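Local coordinates for 3-hydroxy-3-methylglutaryl-CoA lyase (Acinetobacter baumannii, PDB 6NDS), which belongs to the HMGL-like family of TIM-barrel enzymes and binds coenzyme A and a zinc ion, at residues G57-P62 with E73-I78; G88-P91 with G95-R98. All blocks are in the same frame, centred on the assembly; numbering follows the deposited sequence.

Contact 1: residues G57-P62 with E73-I78. With COA (coenzyme A), chain B; EDO (1,2-ethanediol), chain G.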
loop_
_atom_site.group_PDB
_atom_site.type_symbol
_atom_site.label_atom_id
_atom_site.label_comp_id
_atom_site.label_asym_id
_atom_site.label_seq_id
_atom_site.Cartn_x
_atom_site.Cartn_y
_atom_site.Cartn_z
ATOM N N GLY A 57 8.905 12.904 -20.820
ATOM C CA GLY A 57 10.205 13.400 -20.409
ATOM C C GLY A 57 10.097 14.798 -19.838
ATOM O O GLY A 57 9.000 15.314 -19.586
ATOM N N SER A 58 11.268 15.399 -19.633
ATOM C CA SER A 58 11.394 16.729 -19.056
ATOM C C SER A 58 12.309 17.572 -19.920
ATOM O O SER A 58 13.188 17.051 -20.614
ATOM C CB SER A 58 12.003 16.698 -17.642
ATOM O OG SER A 58 11.171 16.014 -16.746
ATOM N N PHE A 59 12.133 18.884 -19.834
ATOM C CA PHE A 59 13.021 19.832 -20.496
ATOM C C PHE A 59 13.642 20.712 -19.421
ATOM O O PHE A 59 13.278 21.875 -19.252
ATOM C CB PHE A 59 12.257 20.609 -21.573
ATOM C CG PHE A 59 11.771 19.707 -22.675
ATOM C CD1 PHE A 59 12.591 19.428 -23.758
ATOM C CD2 PHE A 59 10.541 19.079 -22.586
ATOM C CE1 PHE A 59 12.174 18.563 -24.754
ATOM C CE2 PHE A 59 10.119 18.199 -23.577
ATOM C CZ PHE A 59 10.943 17.953 -24.670
ATOM N N VAL A 60 14.584 20.120 -18.684
ATOM C CA VAL A 60 15.201 20.733 -17.515
ATOM C C VAL A 60 16.714 20.717 -17.700
ATOM O O VAL A 60 17.246 20.114 -18.633
ATOM C CB VAL A 60 14.804 20.010 -16.206
ATOM C CG1 VAL A 60 13.292 20.058 -16.002
ATOM C CG2 VAL A 60 15.287 18.554 -16.229
ATOM N N SER A 61 17.400 21.408 -16.796
ATOM C CA SER A 61 18.851 21.492 -16.861
ATOM C C SER A 61 19.457 20.093 -16.869
ATOM O O SER A 61 19.087 19.260 -16.034
ATOM C CB SER A 61 19.395 22.273 -15.665
ATOM O OG SER A 61 20.807 22.147 -15.597
ATOM N N PRO A 62 20.380 19.794 -17.782
ATOM C CA PRO A 62 21.076 18.504 -17.705
ATOM C C PRO A 62 21.983 18.400 -16.494
ATOM O O PRO A 62 22.342 17.281 -16.108
ATOM C CB PRO A 62 21.876 18.459 -19.016
ATOM C CG PRO A 62 22.133 19.901 -19.324
ATOM C CD PRO A 62 20.893 20.638 -18.876
ATOM N N GLU A 73 15.401 14.219 -28.147
ATOM C CA GLU A 73 15.477 13.063 -29.036
ATOM C C GLU A 73 14.404 12.039 -28.695
ATOM O O GLU A 73 13.868 11.384 -29.595
ATOM C CB GLU A 73 16.876 12.445 -28.984
ATOM C CG GLU A 73 17.080 11.235 -29.911
ATOM C CD GLU A 73 16.830 11.541 -31.389
ATOM O OE1 GLU A 73 16.905 12.717 -31.795
ATOM O OE2 GLU A 73 16.566 10.592 -32.155
ATOM N N VAL A 74 14.050 11.909 -27.415
ATOM C CA VAL A 74 12.961 11.000 -27.062
ATOM C C VAL A 74 11.659 11.454 -27.713
ATOM O O VAL A 74 10.942 10.658 -28.341
ATOM C CB VAL A 74 12.828 10.887 -25.536
ATOM C CG1 VAL A 74 11.569 10.117 -25.193
ATOM C CG2 VAL A 74 14.065 10.184 -24.956
ATOM N N PHE A 75 11.330 12.745 -27.575
ATOM C CA PHE A 75 10.091 13.253 -28.155
ATOM C C PHE A 75 10.114 13.186 -29.672
ATOM O O PHE A 75 9.061 13.003 -30.290
ATOM C CB PHE A 75 9.822 14.691 -27.697
ATOM C CG PHE A 75 9.090 14.786 -26.376
ATOM C CD1 PHE A 75 7.716 15.021 -26.337
ATOM C CD2 PHE A 75 9.771 14.630 -25.181
ATOM C CE1 PHE A 75 7.041 15.101 -25.117
ATOM C CE2 PHE A 75 9.104 14.714 -23.958
ATOM C CZ PHE A 75 7.743 14.949 -23.928
ATOM N N THR A 76 11.303 13.322 -30.278
ATOM C CA THR A 76 11.466 13.204 -31.726
ATOM C C THR A 76 11.201 11.782 -32.199
ATOM O O THR A 76 10.608 11.571 -33.267
ATOM C CB THR A 76 12.892 13.622 -32.115
ATOM O OG1 THR A 76 13.045 15.023 -31.926
ATOM C CG2 THR A 76 13.214 13.259 -33.580
ATOM N N GLY A 77 11.635 10.799 -31.411
ATOM C CA GLY A 77 11.740 9.428 -31.853
ATOM C C GLY A 77 10.539 8.545 -31.595
ATOM O O GLY A 77 10.383 7.530 -32.280
ATOM N N ILE A 78 9.679 8.907 -30.634
ATOM C CA ILE A 78 8.568 8.033 -30.275
ATOM C C ILE A 78 7.519 8.016 -31.384
ATOM O O ILE A 78 7.393 8.953 -32.186
ATOM C CB ILE A 78 7.936 8.460 -28.934
ATOM C CG1 ILE A 78 7.525 9.939 -28.964
ATOM C CG2 ILE A 78 8.898 8.166 -27.773
ATOM C CD1 ILE A 78 6.678 10.351 -27.734
HETATM N N1A COA B . 16.673 23.215 -19.902
HETATM C C2A COA B . 17.977 23.181 -20.212
HETATM N N3A COA B . 18.936 24.062 -19.928
HETATM C C4A COA B . 18.438 25.091 -19.225
HETATM C C5A COA B . 17.131 25.266 -18.821
HETATM C C6A COA B . 16.206 24.268 -19.183
HETATM N N6A COA B . 14.915 24.314 -18.870
HETATM N N7A COA B . 17.000 26.455 -18.115
HETATM C C8A COA B . 18.209 26.968 -18.102
HETATM N N9A COA B . 19.125 26.183 -18.760
HETATM C C1B COA B . 20.550 26.451 -18.970
HETATM C C2B COA B . 20.845 27.776 -19.670
HETATM O O2B COA B . 20.675 27.758 -21.070
HETATM C C3B COA B . 22.283 27.998 -19.210
HETATM O O3B COA B . 23.161 27.080 -19.853
HETATM P P3B COA B . 24.690 27.605 -19.768
HETATM O O7A COA B . 25.260 27.175 -18.428
HETATM O O8A COA B . 24.616 29.115 -19.897
HETATM O O9A COA B . 25.422 26.970 -20.935
HETATM C C4B COA B . 22.102 27.681 -17.736
HETATM O O4B COA B . 21.213 26.529 -17.727
HETATM C C5B COA B . 21.417 28.808 -17.008
HETATM O O5B COA B . 21.303 28.478 -15.617
HETATM P P1A COA B . 20.207 29.281 -14.775
HETATM O O1A COA B . 19.199 29.889 -15.691
HETATM O O2A COA B . 20.881 30.126 -13.744
HETATM O O3A COA B . 19.511 28.028 -14.064
HETATM P P2A COA B . 20.003 27.052 -12.900
HETATM O O4A COA B . 19.921 27.786 -11.602
HETATM O O5A COA B . 21.291 26.399 -13.281
HETATM O O6A COA B . 18.852 25.937 -12.985
HETATM C CBP COA B . 16.630 25.205 -13.462
HETATM C CCP COA B . 17.464 26.336 -12.870
HETATM C CDP COA B . 15.139 25.460 -13.213
HETATM C CEP COA B . 16.880 25.137 -14.973
HETATM C CAP COA B . 17.073 23.904 -12.788
HETATM O OAP COA B . 17.037 24.079 -11.379
HETATM C C9P COA B . 16.212 22.708 -13.156
HETATM O O9P COA B . 16.274 22.215 -14.278
HETATM N N8P COA B . 15.421 22.236 -12.204
HETATM C C7P COA B . 14.448 21.176 -12.432
HETATM C C6P COA B . 14.840 19.907 -11.720
HETATM C C5P COA B . 13.760 18.851 -11.816
HETATM O O5P COA B . 13.262 18.557 -12.902
HETATM N N4P COA B . 13.397 18.260 -10.671
HETATM C C3P COA B . 12.508 17.110 -10.591
HETATM C C2P COA B . 11.150 17.389 -11.187
HETATM S S1P COA B . 10.390 18.871 -10.477
HETATM C C1 EDO G . 9.671 8.748 -35.791
HETATM O O1 EDO G . 9.339 10.074 -35.367
HETATM C C2 EDO G . 8.629 7.785 -35.244
HETATM O O2 EDO G . 7.321 8.278 -35.557
#
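Phe75, on helix 71-77, meets Gly57, near the end of strand 53-58, and Phe59, the first residue beyond it, so the contact lies inside one beta-alpha-beta unit of the TIM barrel. Its CB points toward the strand, and the CD2-CE2 side of the ring carries most of the contact. CG has only a loose neighbour, Phe59 CZ. One atom further out, CD2 closes on that same Phe59 CZ at 3.6 Å. CE2 then serves two partners: Phe59 CE2, and the backbone N of Gly57 at 3.6 Å. At the tip, Phe75 CZ lies 3.9 Å from Gly57 N, with Phe59 CE2 only slightly farther. The ring centroids are 5.2 Å apart and the planes inclined at 48°, an oblique aromatic pair, with Phe59 CE2 over one face of the Phe75 ring. Phe59 can reach it because its CG stands anti to its own carbonyl carbon (chi1 -64°). No hydrogen bond crosses between the segments; this buried contact is van der Waals, ring to ring and ring to backbone N.

The loop just beyond the strand turns to coenzyme A with backbone and side-chain atoms. Ser61 N donates to O9P of coenzyme A at 2.9 Å, and Val60 CG1 lies 3.4 Å from its O5P. The N6A amino group gives a nearly straight hydrogen bond to Phe59 O, 3.0 Å long with an N-H...O angle of 164°.

Contact 2: residues G88-P91 with G95-R98; sequences GLIP and GALR. With COA (coenzyme A), chain B.
Ile90, the last residue of strand 85-90, points its side chain toward the first turn of helix 93-101 and meets Gly95 and Ala96 there. Two conformers of Ile90 are modelled, and the close approaches of its branches are certain only for the one described. At Gly95 the CD1 end of Ile90 lies 3.4 Å from the carbonyl O. Gly95 CA is 5.4 Å from Ile90 CA, the nearest CA pair of the two segments. Gly95 N is hydrogen-bonded to Asn92 OD1 and lies 3.4 Å from the N6A amino group of coenzyme A, which Pro91 CG also approaches, at 3.8 Å. Ala96 follows with the other branch of Ile90: in that conformer CG2, anti to the Ile90 backbone N, comes within 3.3 Å of Ala96 N and 3.8 Å of Ala96 CB. The same methyl of Ala96 touches Leu107, Ile136 and Leu140, which places it between the sheet and helix 126-140. Arg98 makes no contact with 88-91 and reaches the ligand instead. Its chain bends at chi3 (58°), and the guanidinium meets adenine N1A at its edge, near its own plane. NH1 to N1A of coenzyme A is 2.7 Å, but the N-H...N angle of 127° makes this a weak hydrogen bond; NH1 also bonds to Val60 O. A ligand held where a strand gives way to its following helix is characteristic of TIM-barrel enzymes, whose sites lie at the C-terminal ends of the parallel strands.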
loop_
_atom_site.group_PDB
_atom_site.type_symbol
_atom_site.label_atom_id
_atom_site.label_comp_id
_atom_site.label_asym_id
_atom_site.label_seq_id
_atom_site.Cartn_x
_atom_site.Cartn_y
_atom_site.Cartn_z
ATOM N N GLY A 88 5.333 17.003 -21.573
ATOM C CA GLY A 88 6.686 17.270 -21.110
ATOM C C GLY A 88 6.696 18.170 -19.880
ATOM O O GLY A 88 5.961 19.163 -19.833
ATOM N N LEU A 89 7.519 17.833 -18.884
ATOM C CA LEU A 89 7.655 18.646 -17.674
ATOM C C LEU A 89 8.576 19.831 -17.936
ATOM O O LEU A 89 9.673 19.668 -18.485
ATOM C CB LEU A 89 8.203 17.802 -16.518
ATOM C CG LEU A 89 8.397 18.538 -15.178
ATOM C CD1 LEU A 89 8.150 17.590 -14.027
ATOM C CD2 LEU A 89 9.797 19.132 -15.041
ATOM N N ILE A 90 8.151 21.005 -17.468
ATOM C CA ILE A 90 8.765 22.291 -17.797
ATOM C C ILE A 90 9.006 23.091 -16.522
ATOM O O ILE A 90 8.085 23.219 -15.700
ATOM C CB ILE A 90 7.868 23.079 -18.765
ATOM C CG1 ILE A 90 7.596 22.260 -20.028
ATOM C CG2 ILE A 90 8.495 24.416 -19.103
ATOM C CD1 ILE A 90 8.853 21.821 -20.734
ATOM N N PRO A 91 10.206 23.658 -16.301
ATOM C CA PRO A 91 10.384 24.503 -15.116
ATOM C C PRO A 91 10.403 25.998 -15.405
ATOM O O PRO A 91 10.241 26.796 -14.475
ATOM C CB PRO A 91 11.752 24.050 -14.601
ATOM C CG PRO A 91 12.525 23.836 -15.901
ATOM C CD PRO A 91 11.499 23.360 -16.947
ATOM N N GLY A 95 12.842 25.845 -21.034
ATOM C CA GLY A 95 12.316 24.496 -21.196
ATOM C C GLY A 95 11.038 24.456 -22.013
ATOM O O GLY A 95 10.837 23.545 -22.819
ATOM N N ALA A 96 10.158 25.440 -21.817
ATOM C CA ALA A 96 8.937 25.519 -22.618
ATOM C C ALA A 96 9.258 25.625 -24.104
ATOM O O ALA A 96 8.622 24.965 -24.938
ATOM C CB ALA A 96 8.094 26.713 -22.164
ATOM N N LEU A 97 10.244 26.452 -24.456
ATOM C CA LEU A 97 10.589 26.631 -25.863
ATOM C C LEU A 97 11.180 25.355 -26.449
ATOM O O LEU A 97 10.889 25.006 -27.600
ATOM C CB LEU A 97 11.556 27.805 -26.018
ATOM C CG LEU A 97 10.897 29.153 -25.727
ATOM C CD1 LEU A 97 11.908 30.289 -25.734
ATOM C CD2 LEU A 97 9.783 29.420 -26.727
ATOM N N ARG A 98 12.008 24.651 -25.669
ATOM C CA ARG A 98 12.526 23.351 -26.095
ATOM C C ARG A 98 11.391 22.365 -26.326
ATOM O O ARG A 98 11.390 21.627 -27.317
ATOM C CB ARG A 98 13.490 22.781 -25.043
ATOM C CG ARG A 98 14.847 23.483 -24.884
ATOM C CD ARG A 98 15.603 22.922 -23.664
ATOM N NE ARG A 98 15.819 21.474 -23.760
ATOM C CZ ARG A 98 16.014 20.660 -22.722
ATOM N NH1 ARG A 98 16.012 21.134 -21.484
ATOM N NH2 ARG A 98 16.203 19.360 -22.923
HETATM N N1A COA B . 16.673 23.215 -19.902
HETATM C C2A COA B . 17.977 23.181 -20.212
HETATM N N3A COA B . 18.936 24.062 -19.928
HETATM C C4A COA B . 18.438 25.091 -19.225
HETATM C C5A COA B . 17.131 25.266 -18.821
HETATM C C6A COA B . 16.206 24.268 -19.183
HETATM N N6A COA B . 14.915 24.314 -18.870
HETATM N N7A COA B . 17.000 26.455 -18.115
HETATM C C8A COA B . 18.209 26.968 -18.102
HETATM N N9A COA B . 19.125 26.183 -18.760
HETATM C C1B COA B . 20.550 26.451 -18.970
HETATM C C2B COA B . 20.845 27.776 -19.670
HETATM O O2B COA B . 20.675 27.758 -21.070
HETATM C C3B COA B . 22.283 27.998 -19.210
HETATM O O3B COA B . 23.161 27.080 -19.853
HETATM P P3B COA B . 24.690 27.605 -19.768
HETATM O O7A COA B . 25.260 27.175 -18.428
HETATM O O8A COA B . 24.616 29.115 -19.897
HETATM O O9A COA B . 25.422 26.970 -20.935
HETATM C C4B COA B . 22.102 27.681 -17.736
HETATM O O4B COA B . 21.213 26.529 -17.727
HETATM C C5B COA B . 21.417 28.808 -17.008
HETATM O O5B COA B . 21.303 28.478 -15.617
HETATM P P1A COA B . 20.207 29.281 -14.775
HETATM O O1A COA B . 19.199 29.889 -15.691
HETATM O O2A COA B . 20.881 30.126 -13.744
HETATM O O3A COA B . 19.511 28.028 -14.064
HETATM P P2A COA B . 20.003 27.052 -12.900
HETATM O O4A COA B . 19.921 27.786 -11.602
HETATM O O5A COA B . 21.291 26.399 -13.281
HETATM O O6A COA B . 18.852 25.937 -12.985
HETATM C CBP COA B . 16.630 25.205 -13.462
HETATM C CCP COA B . 17.464 26.336 -12.870
HETATM C CDP COA B . 15.139 25.460 -13.213
HETATM C CEP COA B . 16.880 25.137 -14.973
HETATM C CAP COA B . 17.073 23.904 -12.788
HETATM O OAP COA B . 17.037 24.079 -11.379
HETATM C C9P COA B . 16.212 22.708 -13.156
HETATM O O9P COA B . 16.274 22.215 -14.278
HETATM N N8P COA B . 15.421 22.236 -12.204
HETATM C C7P COA B . 14.448 21.176 -12.432
HETATM C C6P COA B . 14.840 19.907 -11.720
HETATM C C5P COA B . 13.760 18.851 -11.816
HETATM O O5P COA B . 13.262 18.557 -12.902
HETATM N N4P COA B . 13.397 18.260 -10.671
HETATM C C3P COA B . 12.508 17.110 -10.591
HETATM C C2P COA B . 11.150 17.389 -11.187
HETATM S S1P COA B . 10.390 18.871 -10.477
#

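Overall arrangement
Both contacts are buried, and they follow one another along the chain, with centres about 9 Å apart. Each joins a strand end to the helix after it, and strands 53-58 and 85-90 are neighbours in the parallel sheet. Probable hydrogen bonds link them directly: Phe59 N to Leu89 O at 2.9 Å, and Gly57 O to Leu89 N at 3.0 Å. Their chemistry differs: contact 1 rests on two aromatic rings, contact 2 on aliphatic branches against helix backbone. Both touch coenzyme A, contact 1 through backbone hydrogen bonds and side-chain carbons of the loop after its strand, contact 2 through Pro91 and its helix residues Gly95 and Arg98.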